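PDB 1IYB: ribonuclease, which probably cleaves RNA as a ribonuclease of the T2 family and binds guanosine-5'-monophosphate in the crystal. Local coordinates for residues L128-G133 with R153-Y158. Numbering follows the deposited sequence.
Sequences LEILQG and RSAIGY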
loop_
_atom_site.group_PDB
_atom_site.type_symbol
_atom_site.label_atom_id
_atom_site.label_comp_id
_atom_site.label_asym_id
_atom_site.label_seq_id
_atom_site.Cartn_x
_atom_site.Cartn_y
_atom_site.Cartn_z
ATOM N N LEU A 128 -6.062 11.802 26.177
ATOM C CA LEU A 128 -6.456 11.228 27.456
ATOM C C LEU A 128 -7.013 12.316 28.365
ATOM O O LEU A 128 -8.066 12.143 28.975
ATOM C CB LEU A 128 -5.269 10.548 28.141
ATOM C CG LEU A 128 -5.593 9.913 29.500
ATOM C CD1 LEU A 128 -6.546 8.747 29.306
ATOM C CD2 LEU A 128 -4.311 9.449 30.174
ATOM N N GLU A 129 -6.313 13.444 28.449
ATOM C CA GLU A 129 -6.769 14.538 29.300
ATOM C C GLU A 129 -8.067 15.165 28.817
ATOM O O GLU A 129 -8.908 15.555 29.623
ATOM C CB GLU A 129 -5.682 15.602 29.436
ATOM C CG GLU A 129 -4.540 15.163 30.345
ATOM C CD GLU A 129 -3.561 16.281 30.638
ATOM O OE1 GLU A 129 -2.915 16.766 29.691
ATOM O OE2 GLU A 129 -3.439 16.675 31.819
ATOM N N ILE A 130 -8.230 15.268 27.503
ATOM C CA ILE A 130 -9.448 15.832 26.941
ATOM C C ILE A 130 -10.624 14.927 27.293
ATOM O O ILE A 130 -11.663 15.392 27.762
ATOM C CB ILE A 130 -9.363 15.945 25.400
ATOM C CG1 ILE A 130 -8.371 17.041 25.007
ATOM C CG2 ILE A 130 -10.746 16.222 24.817
ATOM C CD1 ILE A 130 -8.022 17.035 23.532
ATOM N N LEU A 131 -10.451 13.628 27.081
ATOM C CA LEU A 131 -11.518 12.684 27.358
ATOM C C LEU A 131 -11.840 12.577 28.840
ATOM O O LEU A 131 -13.010 12.600 29.223
ATOM C CB LEU A 131 -11.173 11.312 26.768
ATOM C CG LEU A 131 -11.178 11.321 25.231
ATOM C CD1 LEU A 131 -10.702 9.982 24.688
ATOM C CD2 LEU A 131 -12.581 11.640 24.725
ATOM N N GLN A 132 -10.820 12.482 29.685
ATOM C CA GLN A 132 -11.093 12.375 31.110
ATOM C C GLN A 132 -11.702 13.671 31.640
ATOM O O GLN A 132 -12.442 13.657 32.627
ATOM C CB GLN A 132 -9.817 11.986 31.869
ATOM C CG GLN A 132 -9.348 10.571 31.510
ATOM C CD GLN A 132 -8.344 9.987 32.489
ATOM O OE1 GLN A 132 -7.204 10.440 32.579
ATOM N NE2 GLN A 132 -8.771 8.971 33.234
ATOM N N GLY A 133 -11.422 14.781 30.963
ATOM C CA GLY A 133 -11.979 16.056 31.374
ATOM C C GLY A 133 -13.483 16.080 31.166
ATOM O O GLY A 133 -14.195 16.892 31.765
ATOM N N ARG A 153 -14.053 17.716 19.980
ATOM C CA ARG A 153 -14.370 18.899 19.190
ATOM C C ARG A 153 -14.459 20.144 20.069
ATOM O O ARG A 153 -13.952 21.204 19.709
ATOM C CB ARG A 153 -15.687 18.705 18.439
ATOM C CG ARG A 153 -16.028 19.872 17.527
ATOM C CD ARG A 153 -17.328 19.635 16.783
ATOM N NE ARG A 153 -18.465 19.515 17.689
ATOM C CZ ARG A 153 -19.718 19.325 17.289
ATOM N NH1 ARG A 153 -19.996 19.233 15.993
ATOM N NH2 ARG A 153 -20.693 19.225 18.184
ATOM N N SER A 154 -15.104 20.018 21.225
ATOM C CA SER A 154 -15.238 21.153 22.130
ATOM C C SER A 154 -13.879 21.619 22.644
ATOM O O SER A 154 -13.677 22.807 22.902
ATOM C CB SER A 154 -16.128 20.786 23.321
ATOM O OG SER A 154 -17.446 20.493 22.900
ATOM N N ALA A 155 -12.951 20.681 22.787
ATOM C CA ALA A 155 -11.623 20.993 23.296
ATOM C C ALA A 155 -10.663 21.612 22.288
ATOM O O ALA A 155 -10.058 22.646 22.565
ATOM C CB ALA A 155 -10.996 19.737 23.900
ATOM N N ILE A 156 -10.514 20.987 21.123
ATOM C CA ILE A 156 -9.583 21.495 20.124
ATOM C C ILE A 156 -10.220 22.329 19.018
ATOM O O ILE A 156 -9.512 22.987 18.254
ATOM C CB ILE A 156 -8.774 20.344 19.484
ATOM C CG1 ILE A 156 -9.677 19.485 18.598
ATOM C CG2 ILE A 156 -8.149 19.491 20.577
ATOM C CD1 ILE A 156 -8.932 18.391 17.860
ATOM N N GLY A 157 -11.546 22.293 18.924
ATOM C CA GLY A 157 -12.231 23.086 17.916
ATOM C C GLY A 157 -12.438 22.442 16.558
ATOM O O GLY A 157 -12.911 23.100 15.624
ATOM N N TYR A 158 -12.086 21.164 16.438
ATOM C CA TYR A 158 -12.235 20.427 15.186
ATOM C C TYR A 158 -12.800 19.036 15.455
ATOM O O TYR A 158 -12.554 18.453 16.512
ATOM C CB TYR A 158 -10.883 20.310 14.470
ATOM C CG TYR A 158 -10.294 21.645 14.082
ATOM C CD1 TYR A 158 -9.616 22.429 15.016
ATOM C CD2 TYR A 158 -10.468 22.152 12.796
ATOM C CE1 TYR A 158 -9.129 23.690 14.677
ATOM C CE2 TYR A 158 -9.987 23.407 12.448
ATOM C CZ TYR A 158 -9.321 24.172 13.394
ATOM O OH TYR A 158 -8.866 25.427 13.057
#
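I130 meets A155 and I156 with methyl and methylene groups alone. Its CG2 comes closest, 3.6 Å from A155 CB. The arm on the other branch runs past the same methyl, with I130 CG1 3.9 Å from A155 CB. Both branches of I130 thus lie against A155. CG2 stands anti to the backbone N, while CG1 is anti to the carbonyl carbon (chi1 -70°). The chain then extends (chi2 169°), which carries CD1 out along A155 to I156. I130 CD1 is still 4.0 Å from A155 CB. At its far side I130 CD1 reaches I156 CG2 at 3.8 Å. The two isoleucine side chains cross at about a right angle, and the branch methyl of I156 meets the end of I130. The contact packs the short helix 127-133 against the C-terminal end of helix 145-156 in this T2-family ribonuclease. It is a small surface contact, 106 Å² in all, and A155 remains exposed. I130 also touches I152, one turn before I156 on the same helix. The neighbouring L131 packs on I148, further back along it. Without the branches of I130, an alanine here would probably leave a gap beside A155 CB and take away the methyl partner of I156 CG2. The helix ends just beyond I156, with positive phi at G157.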